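Local atomic coordinates of titin (PDB entry 5JDD), a protein that probably acts as a molecular spring of muscle sarcomeres, its chained immunoglobulin domains forming part of the elastic I-band region. Residues 208-222 and 236-250. Residues are numbered along the deposited sequence; the frame is centred on the assembly and turned at random.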
ATOM      1  N   TYR A 208       1.276 -13.504  22.286  1.00  9.65           N
ATOM      2  CA  TYR A 208       0.987 -14.743  22.986  1.00  9.76           C
ATOM      3  C   TYR A 208       0.039 -14.506  24.150  1.00  8.96           C
ATOM      4  O   TYR A 208      -0.213 -13.366  24.550  1.00 11.89           O
ATOM      5  CB  TYR A 208       2.288 -15.346  23.534  1.00 11.31           C
ATOM      6  CG  TYR A 208       2.895 -14.511  24.647  1.00 11.38           C
ATOM      7  CD1 TYR A 208       2.556 -14.746  25.973  1.00 13.42           C
ATOM      8  CD2 TYR A 208       3.789 -13.473  24.368  1.00 14.67           C
ATOM      9  CE1 TYR A 208       3.086 -13.980  26.992  1.00 15.01           C
ATOM     10  CE2 TYR A 208       4.334 -12.704  25.393  1.00 19.12           C
ATOM     11  CZ  TYR A 208       3.975 -12.969  26.701  1.00 21.38           C
ATOM     12  OH  TYR A 208       4.477 -12.235  27.761  1.00 24.05           O
ATOM     13  N   LYS A 209      -0.453 -15.605  24.713  1.00  9.89           N
ATOM     14  CA  LYS A 209      -1.148 -15.561  25.994  1.00  8.84           C
ATOM     15  C   LYS A 209      -0.918 -16.868  26.735  1.00 10.15           C
ATOM     16  O   LYS A 209      -0.466 -17.868  26.160  1.00 10.63           O
ATOM     17  CB  LYS A 209      -2.645 -15.316  25.812  1.00 12.81           C
ATOM     18  CG  LYS A 209      -3.351 -16.437  25.104  1.00 13.43           C
ATOM     19  CD  LYS A 209      -4.755 -16.018  24.682  1.00 20.41           C
ATOM     20  CE  LYS A 209      -5.389 -17.108  23.829  1.00 26.35           C
ATOM     21  NZ  LYS A 209      -6.742 -16.716  23.337  1.00 36.05           N
ATOM     22  N   TRP A 210      -1.212 -16.850  28.022  1.00  9.23           N
ATOM     23  CA  TRP A 210      -1.142 -18.049  28.840  1.00  7.41           C
ATOM     24  C   TRP A 210      -2.511 -18.358  29.397  1.00  7.19           C
ATOM     25  O   TRP A 210      -3.264 -17.440  29.757  1.00  9.82           O
ATOM     26  CB  TRP A 210      -0.189 -17.832  30.010  1.00  8.92           C
ATOM     27  CG  TRP A 210       1.262 -17.677  29.632  1.00  7.19           C
ATOM     28  CD1 TRP A 210       1.888 -16.532  29.210  1.00  8.50           C
ATOM     29  CD2 TRP A 210       2.274 -18.693  29.677  1.00  8.22           C
ATOM     30  NE1 TRP A 210       3.226 -16.783  28.980  1.00 11.33           N
ATOM     31  CE2 TRP A 210       3.486 -18.098  29.270  1.00  9.97           C
ATOM     32  CE3 TRP A 210       2.271 -20.050  30.029  1.00  9.34           C
ATOM     33  CZ2 TRP A 210       4.690 -18.817  29.194  1.00 10.89           C
ATOM     34  CZ3 TRP A 210       3.473 -20.764  29.956  1.00 10.47           C
ATOM     35  CH2 TRP A 210       4.662 -20.141  29.549  1.00  9.77           C
ATOM     36  N   LEU A 211      -2.837 -19.646  29.463  1.00  6.49           N
ATOM     37  CA  LEU A 211      -4.108 -20.089  30.022  1.00  8.52           C
ATOM     38  C   LEU A 211      -3.872 -20.968  31.228  1.00  8.46           C
ATOM     39  O   LEU A 211      -2.899 -21.741  31.275  1.00  9.89           O
ATOM     40  CB  LEU A 211      -4.892 -20.913  28.994  1.00 10.63           C
ATOM     41  CG  LEU A 211      -4.975 -20.388  27.556  1.00  9.96           C
ATOM     42  CD1 LEU A 211      -5.749 -21.368  26.667  1.00 11.60           C
ATOM     43  CD2 LEU A 211      -5.619 -19.007  27.513  1.00 12.14           C
ATOM     44  N   LYS A 212      -4.787 -20.870  32.189  1.00  9.50           N
ATOM     45  CA  LYS A 212      -4.849 -21.769  33.338  1.00  8.62           C
ATOM     46  C   LYS A 212      -6.166 -22.519  33.216  1.00  9.95           C
ATOM     47  O   LYS A 212      -7.236 -21.906  33.273  1.00 11.47           O
ATOM     48  CB  LYS A 212      -4.797 -20.973  34.642  1.00  9.76           C
ATOM     49  CG  LYS A 212      -4.950 -21.831  35.906  1.00  8.88           C
ATOM     50  CD  LYS A 212      -5.030 -20.957  37.135  1.00 10.88           C
ATOM     51  CE  LYS A 212      -5.117 -21.797  38.405  1.00 13.25           C
ATOM     52  NZ  LYS A 212      -5.229 -20.869  39.577  1.00 14.06           N
ATOM     53  N   ASN A 213      -6.087 -23.832  33.024  1.00  9.95           N
ATOM     54  CA  ASN A 213      -7.272 -24.631  32.701  1.00  9.44           C
ATOM     55  C   ASN A 213      -8.144 -23.974  31.624  1.00 10.33           C
ATOM     56  O   ASN A 213      -9.365 -23.903  31.755  1.00 13.96           O
ATOM     57  CB  ASN A 213      -8.086 -24.941  33.963  1.00 10.77           C
ATOM     58  CG  ASN A 213      -7.302 -25.735  34.976  1.00 14.75           C
ATOM     59  OD1 ASN A 213      -6.443 -26.539  34.615  1.00 15.13           O
ATOM     60  ND2 ASN A 213      -7.595 -25.516  36.257  1.00 17.16           N
ATOM     61  N   GLY A 214      -7.499 -23.468  30.576  1.00  9.77           N
ATOM     62  CA  GLY A 214      -8.215 -22.899  29.448  1.00 11.18           C
ATOM     63  C   GLY A 214      -8.645 -21.444  29.590  1.00 12.09           C
ATOM     64  O   GLY A 214      -9.195 -20.866  28.648  1.00 15.72           O
ATOM     65  N   VAL A 215      -8.390 -20.847  30.754  1.00 10.71           N
ATOM     66  CA  VAL A 215      -8.793 -19.462  31.029  1.00 11.14           C
ATOM     67  C   VAL A 215      -7.586 -18.524  30.985  1.00 10.87           C
ATOM     68  O   VAL A 215      -6.569 -18.788  31.634  1.00 10.09           O
ATOM     69  CB  VAL A 215      -9.455 -19.369  32.411  1.00 12.48           C
ATOM     70  CG1 VAL A 215      -9.847 -17.931  32.725  1.00 14.84           C
ATOM     71  CG2 VAL A 215     -10.676 -20.273  32.467  1.00 16.51           C
ATOM     72  N   GLU A 216      -7.692 -17.419  30.245  1.00  9.76           N
ATOM     73  CA  GLU A 216      -6.560 -16.505  30.109  1.00  9.02           C
ATOM     74  C   GLU A 216      -6.141 -15.898  31.457  1.00 10.13           C
ATOM     75  O   GLU A 216      -6.975 -15.385  32.218  1.00 13.08           O
ATOM     76  CB  GLU A 216      -6.834 -15.388  29.085  1.00 12.04           C
ATOM     77  CG  GLU A 216      -5.625 -14.456  28.888  1.00 14.43           C
ATOM     78  CD  GLU A 216      -5.860 -13.334  27.885  1.00 24.30           C
ATOM     79  OE1 GLU A 216      -5.184 -12.289  28.001  1.00 29.21           O
ATOM     80  OE2 GLU A 216      -6.701 -13.499  26.978  1.00 22.81           O
ATOM     81  N   ILE A 217      -4.844 -15.982  31.735  1.00  9.46           N
ATOM     82  CA  ILE A 217      -4.244 -15.492  32.973  1.00 10.90           C
ATOM     83  C   ILE A 217      -3.961 -13.990  32.909  1.00 11.77           C
ATOM     84  O   ILE A 217      -3.390 -13.488  31.938  1.00 15.66           O
ATOM     85  CB  ILE A 217      -2.925 -16.248  33.272  1.00 13.85           C
ATOM     86  CG1 ILE A 217      -3.191 -17.750  33.402  1.00 11.22           C
ATOM     87  CG2 ILE A 217      -2.226 -15.690  34.528  1.00 11.88           C
ATOM     88  CD1 ILE A 217      -1.926 -18.597  33.483  1.00 10.51           C
ATOM     89  N   LYS A 218      -4.379 -13.294  33.963  1.00 12.18           N
ATOM     90  CA  LYS A 218      -4.116 -11.875  34.160  1.00 13.53           C
ATOM     91  C   LYS A 218      -2.690 -11.647  34.663  1.00 15.41           C
ATOM     92  O   LYS A 218      -2.221 -12.359  35.547  1.00 13.55           O
ATOM     93  CB  LYS A 218      -5.094 -11.326  35.209  1.00 12.42           C
ATOM     94  CG  LYS A 218      -4.959  -9.825  35.493  1.00 13.18           C
ATOM     95  CD  LYS A 218      -5.815  -9.410  36.691  1.00 15.20           C
ATOM     96  CE  LYS A 218      -5.557  -7.955  37.062  1.00 17.32           C
ATOM     97  NZ  LYS A 218      -6.360  -7.536  38.246  1.00 18.65           N
ATOM     98  N   SER A 219      -2.020 -10.638  34.115  1.00 14.87           N
ATOM     99  CA  SER A 219      -0.719 -10.211  34.630  0.62 14.68           C
ATOM    100  C   SER A 219      -0.879  -9.605  36.014  1.00 12.78           C
ATOM    101  O   SER A 219      -1.612  -8.629  36.201  1.00 16.48           O
ATOM    102  CB  SER A 219      -0.085  -9.180  33.695  0.62 15.91           C
ATOM    103  OG  SER A 219       1.089  -8.630  34.269  0.62 19.78           O
ATOM    104  N   THR A 220      -0.200 -10.192  36.995  1.00 12.56           N
ATOM    105  CA  THR A 220      -0.265  -9.715  38.373  1.00 14.33           C
ATOM    106  C   THR A 220       1.095  -9.877  39.031  1.00 13.53           C
ATOM    107  O   THR A 220       2.008 -10.446  38.435  1.00 14.91           O
ATOM    108  CB  THR A 220      -1.278 -10.516  39.214  1.00 16.17           C
ATOM    109  OG1 THR A 220      -0.846 -11.877  39.301  1.00 15.72           O
ATOM    110  CG2 THR A 220      -2.677 -10.467  38.613  1.00 17.72           C
ATOM    111  N   ASP A 221       1.224  -9.381  40.257  1.00 17.08           N
ATOM    112  CA  ASP A 221       2.466  -9.549  40.994  1.00 16.86           C
ATOM    113  C   ASP A 221       2.730 -11.038  41.184  1.00 14.65           C
ATOM    114  O   ASP A 221       3.873 -11.488  41.094  1.00 18.73           O
ATOM    115  CB  ASP A 221       2.412  -8.842  42.353  1.00 20.16           C
ATOM    116  CG  ASP A 221       2.431  -7.321  42.236  1.00 34.40           C
ATOM    117  OD1 ASP A 221       2.938  -6.798  41.220  1.00 38.03           O
ATOM    118  OD2 ASP A 221       1.940  -6.654  43.175  1.00 44.85           O
ATOM    119  N   LYS A 222       1.668 -11.804  41.416  1.00 13.18           N
ATOM    120  CA  LYS A 222       1.820 -13.242  41.613  1.00 13.62           C
ATOM    121  C   LYS A 222       2.156 -13.998  40.333  1.00 16.12           C
ATOM    122  O   LYS A 222       2.985 -14.903  40.349  1.00 14.55           O
ATOM    123  CB  LYS A 222       0.577 -13.851  42.257  1.00 13.94           C
ATOM    124  CG  LYS A 222       0.747 -15.344  42.497  1.00 17.39           C
ATOM    125  CD  LYS A 222      -0.447 -15.954  43.159  1.00 15.36           C
ATOM    126  CE  LYS A 222      -0.366 -17.455  43.061  1.00 14.99           C
ATOM    127  NZ  LYS A 222       0.067 -18.079  44.342  1.00 22.30           N
ATOM    128  N   ILE A 236       5.170 -17.938  38.699  1.00  8.70           N
ATOM    129  CA  ILE A 236       4.115 -17.913  39.708  1.00  8.97           C
ATOM    130  C   ILE A 236       4.733 -18.001  41.095  1.00  9.36           C
ATOM    131  O   ILE A 236       5.403 -18.981  41.427  1.00 10.12           O
ATOM    132  CB  ILE A 236       3.102 -19.067  39.520  1.00  9.45           C
ATOM    133  CG1 ILE A 236       2.555 -19.077  38.085  1.00  9.79           C
ATOM    134  CG2 ILE A 236       1.958 -18.932  40.508  1.00 11.19           C
ATOM    135  CD1 ILE A 236       1.529 -20.166  37.830  1.00 14.08           C
ATOM    136  N   ARG A 237       4.498 -16.977  41.909  1.00  9.59           N
ATOM    137  CA  ARG A 237       5.043 -16.932  43.263  1.00 10.99           C
ATOM    138  C   ARG A 237       4.159 -17.614  44.288  1.00 12.20           C
ATOM    139  O   ARG A 237       2.937 -17.645  44.140  1.00 14.70           O
ATOM    140  CB  ARG A 237       5.259 -15.488  43.694  1.00 18.29           C
ATOM    141  CG  ARG A 237       6.269 -14.768  42.854  1.00 28.31           C
ATOM    142  CD  ARG A 237       6.344 -13.314  43.245  1.00 38.58           C
ATOM    143  NE  ARG A 237       7.405 -12.626  42.521  1.00 51.26           N
ATOM    144  CZ  ARG A 237       7.798 -11.386  42.782  1.00 60.52           C
ATOM    145  NH1 ARG A 237       7.213 -10.703  43.757  1.00 62.57           N
ATOM    146  NH2 ARG A 237       8.775 -10.834  42.076  1.00 63.60           N
ATOM    147  N   ASN A 238       4.797 -18.156  45.327  1.00 11.84           N
ATOM    148  CA  ASN A 238       4.107 -18.618  46.535  1.00 14.60           C
ATOM    149  C   ASN A 238       2.966 -19.583  46.200  1.00 12.64           C
ATOM    150  O   ASN A 238       1.809 -19.352  46.555  1.00 13.63           O
ATOM    151  CB  ASN A 238       3.593 -17.419  47.353  1.00 14.02           C
ATOM    152  CG  ASN A 238       3.138 -17.818  48.748  1.00 24.92           C
ATOM    153  OD1 ASN A 238       3.535 -18.862  49.266  1.00 25.57           O
ATOM    154  ND2 ASN A 238       2.296 -16.991  49.357  1.00 30.47           N
ATOM    155  N   VAL A 239       3.295 -20.661  45.498  1.00 11.41           N
ATOM    156  CA  VAL A 239       2.243 -21.524  44.971  1.00 12.10           C
ATOM    157  C   VAL A 239       1.474 -22.260  46.066  1.00 11.78           C
ATOM    158  O   VAL A 239       2.002 -22.574  47.144  1.00 12.61           O
ATOM    159  CB  VAL A 239       2.762 -22.520  43.906  1.00 10.70           C
ATOM    160  CG1 VAL A 239       3.302 -21.771  42.694  1.00 11.71           C
ATOM    161  CG2 VAL A 239       3.828 -23.437  44.490  1.00 11.38           C
ATOM    162  N   HIS A 240       0.206 -22.526  45.789  1.00 11.64           N
ATOM    163  CA  HIS A 240      -0.622 -23.302  46.702  1.00  9.71           C
ATOM    164  C   HIS A 240      -1.477 -24.251  45.871  1.00 10.59           C
ATOM    165  O   HIS A 240      -1.339 -24.297  44.647  1.00 10.05           O
ATOM    166  CB  HIS A 240      -1.469 -22.373  47.584  1.00 10.96           C
ATOM    167  CG  HIS A 240      -2.242 -21.349  46.812  1.00 11.62           C
ATOM    168  ND1 HIS A 240      -3.232 -21.682  45.912  1.00 12.81           N
ATOM    169  CD2 HIS A 240      -2.165 -19.996  46.802  1.00 17.58           C
ATOM    170  CE1 HIS A 240      -3.734 -20.578  45.383  1.00 13.61           C
ATOM    171  NE2 HIS A 240      -3.096 -19.543  45.902  1.00 17.30           N
ATOM    172  N   PHE A 241      -2.348 -25.002  46.533  1.00 12.68           N
ATOM    173  CA  PHE A 241      -3.212 -25.971  45.861  1.00 10.66           C
ATOM    174  C   PHE A 241      -4.007 -25.350  44.719  1.00 12.44           C
ATOM    175  O   PHE A 241      -4.228 -25.988  43.682  1.00 12.82           O
ATOM    176  CB  PHE A 241      -4.163 -26.608  46.878  1.00 13.02           C
ATOM    177  CG  PHE A 241      -5.264 -27.431  46.257  1.00 12.35           C
ATOM    178  CD1 PHE A 241      -5.043 -28.754  45.882  1.00 13.14           C
ATOM    179  CD2 PHE A 241      -6.531 -26.887  46.075  1.00 11.68           C
ATOM    180  CE1 PHE A 241      -6.067 -29.511  45.323  1.00 15.49           C
ATOM    181  CE2 PHE A 241      -7.554 -27.633  45.512  1.00 13.59           C
ATOM    182  CZ  PHE A 241      -7.324 -28.954  45.143  1.00 15.42           C
ATOM    183  N   GLY A 242      -4.442 -24.108  44.907  1.00 12.52           N
ATOM    184  CA  GLY A 242      -5.226 -23.430  43.893  1.00 11.35           C
ATOM    185  C   GLY A 242      -4.468 -23.235  42.594  1.00 12.77           C
ATOM    186  O   GLY A 242      -5.068 -23.106  41.528  1.00 13.99           O
ATOM    187  N   ASP A 243      -3.141 -23.218  42.681  1.00 10.92           N
ATOM    188  CA  ASP A 243      -2.309 -23.052  41.489  1.00 10.20           C
ATOM    189  C   ASP A 243      -2.069 -24.352  40.735  1.00  9.61           C
ATOM    190  O   ASP A 243      -1.639 -24.328  39.574  1.00 10.48           O
ATOM    191  CB  ASP A 243      -0.958 -22.442  41.871  1.00 10.66           C
ATOM    192  CG  ASP A 243      -1.097 -21.058  42.468  1.00 11.56           C
ATOM    193  OD1 ASP A 243      -1.632 -20.161  41.779  1.00 13.63           O
ATOM    194  OD2 ASP A 243      -0.686 -20.862  43.631  1.00 12.29           O
ATOM    195  N   ALA A 244      -2.309 -25.483  41.391  1.00  9.23           N
ATOM    196  CA  ALA A 244      -2.159 -26.771  40.716  1.00  8.15           C
ATOM    197  C   ALA A 244      -3.215 -26.900  39.618  1.00 10.82           C
ATOM    198  O   ALA A 244      -4.417 -26.922  39.884  1.00 13.38           O
ATOM    199  CB  ALA A 244      -2.236 -27.915  41.709  1.00 10.64           C
ATOM    200  N   ALA A 245      -2.743 -26.962  38.379  1.00  9.43           N
ATOM    201  CA  ALA A 245      -3.604 -26.801  37.215  1.00  9.37           C
ATOM    202  C   ALA A 245      -2.817 -27.123  35.965  1.00  8.82           C
ATOM    203  O   ALA A 245      -1.602 -27.349  36.022  1.00 10.15           O
ATOM    204  CB  ALA A 245      -4.110 -25.353  37.146  1.00  8.77           C
ATOM    205  N   ASP A 246      -3.504 -27.120  34.831  1.00 10.53           N
ATOM    206  CA  ASP A 246      -2.838 -27.273  33.549  1.00 10.24           C
ATOM    207  C   ASP A 246      -2.631 -25.895  32.938  1.00  9.35           C
ATOM    208  O   ASP A 246      -3.567 -25.087  32.871  1.00 11.14           O
ATOM    209  CB  ASP A 246      -3.668 -28.123  32.587  1.00 13.57           C
ATOM    210  CG  ASP A 246      -3.866 -29.535  33.070  1.00 21.24           C
ATOM    211  OD1 ASP A 246      -3.025 -30.033  33.850  1.00 17.01           O
ATOM    212  OD2 ASP A 246      -4.879 -30.145  32.665  1.00 28.81           O
ATOM    213  N   TYR A 247      -1.412 -25.632  32.483  1.00  9.42           N
ATOM    214  CA  TYR A 247      -1.080 -24.337  31.915  1.00  8.75           C
ATOM    215  C   TYR A 247      -0.769 -24.473  30.443  1.00 10.73           C
ATOM    216  O   TYR A 247      -0.102 -25.432  30.030  1.00 12.00           O
ATOM    217  CB  TYR A 247       0.097 -23.725  32.680  1.00  8.04           C
ATOM    218  CG  TYR A 247      -0.299 -23.338  34.076  1.00  7.95           C
ATOM    219  CD1 TYR A 247      -0.291 -24.268  35.115  1.00  8.28           C
ATOM    220  CD2 TYR A 247      -0.735 -22.052  34.351  1.00  9.89           C
ATOM    221  CE1 TYR A 247      -0.696 -23.911  36.404  1.00  8.21           C
ATOM    222  CE2 TYR A 247      -1.114 -21.681  35.643  1.00  8.91           C
ATOM    223  CZ  TYR A 247      -1.104 -22.622  36.656  1.00  7.93           C
ATOM    224  OH  TYR A 247      -1.500 -22.263  37.926  1.00 10.10           O
ATOM    225  N   THR A 248      -1.264 -23.520  29.650  1.00  7.91           N
ATOM    226  CA  THR A 248      -1.083 -23.566  28.207  1.00 11.29           C
ATOM    227  C   THR A 248      -0.504 -22.251  27.706  1.00  8.72           C
ATOM    228  O   THR A 248      -1.008 -21.170  28.020  1.00 10.54           O
ATOM    229  CB  THR A 248      -2.413 -23.820  27.474  1.00  9.54           C
ATOM    230  OG1 THR A 248      -3.001 -25.039  27.951  1.00 11.15           O
ATOM    231  CG2 THR A 248      -2.193 -23.924  25.967  1.00 11.07           C
ATOM    232  N   PHE A 249       0.565 -22.350  26.927  1.00  8.52           N
ATOM    233  CA  PHE A 249       1.086 -21.208  26.203  1.00  8.42           C
ATOM    234  C   PHE A 249       0.465 -21.242  24.818  1.00  9.12           C
ATOM    235  O   PHE A 249       0.450 -22.302  24.173  1.00  8.96           O
ATOM    236  CB  PHE A 249       2.610 -21.303  26.113  1.00  9.12           C
ATOM    237  CG  PHE A 249       3.229 -20.286  25.201  1.00  8.47           C
ATOM    238  CD1 PHE A 249       3.529 -19.009  25.661  1.00  8.52           C
ATOM    239  CD2 PHE A 249       3.536 -20.617  23.891  1.00 10.40           C
ATOM    240  CE1 PHE A 249       4.123 -18.071  24.816  1.00  7.96           C
ATOM    241  CE2 PHE A 249       4.114 -19.683  23.040  1.00 11.01           C
ATOM    242  CZ  PHE A 249       4.413 -18.407  23.507  1.00 10.86           C
ATOM    243  N   VAL A 250      -0.046 -20.098  24.368  1.00  8.40           N
ATOM    244  CA  VAL A 250      -0.673 -19.991  23.054  1.00  6.97           C
ATOM    245  C   VAL A 250      -0.055 -18.859  22.252  1.00  9.63           C
ATOM    246  O   VAL A 250       0.000 -17.730  22.719  1.00 10.42           O
ATOM    247  CB  VAL A 250      -2.176 -19.688  23.169  1.00 10.16           C
ATOM    248  CG1 VAL A 250      -2.807 -19.558  21.780  1.00 11.83           C
ATOM    249  CG2 VAL A 250      -2.884 -20.756  23.984  1.00 12.61           C
TER
HETATM  250  O   HOH W   1      -2.338 -20.086  39.223  1.00 13.75           O
HETATM  251  O   HOH W   2      -6.768 -27.184  38.595  1.00 18.95           O
HETATM  252  O   HOH W   3      -4.754 -24.702  30.176  1.00 11.75           O
HETATM  253  O   HOH W   4      -0.062 -17.119  46.697  1.00 27.67           O
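Strands 209-212 and 245-250 pair antiparallel, at 162°, with Lys209 opposite Val250 and Leu211 opposite Thr248 as hydrogen-bonded pairs. They are the C and F strands of an I-set immunoglobulin domain. Trp210 is the core tryptophan of this fold. Phe249 crosses it edge-to-face: CD1 lies 3.7 Å from Trp210 CE2, over one face of the indole. Phe249 CB also sits over the six-membered ring of Trp210, a CH-pi contact. CE1 of the same phenyl meets Tyr208 CB. On the other side of the sheet, Leu211 CD1 touches Val250 CG2 at 4.0 Å.

Past the strand end, Asn213 is gripped twice by Asp246. Its N gives a bond to Asp246 O (2.8 Å), and its OD1 takes one from Asp246 N.

Tyr247 forms the tyrosine corner, its OH donating to Asp243 O at 2.6 Å, in the carbonyl plane. Lys212 runs extended beside this ring, and its NZ donates a hydrogen bond to Gly242 O (3.0 Å) from above the carbonyl plane. Lys222 bends at its last torsion (chi4 103°), which lets NZ donate to Arg237 O and form a salt bridge with Asp243. Asp243 OD2 takes Lys222 NZ on its syn side at 3.0 Å and His240 N on its anti lone pair.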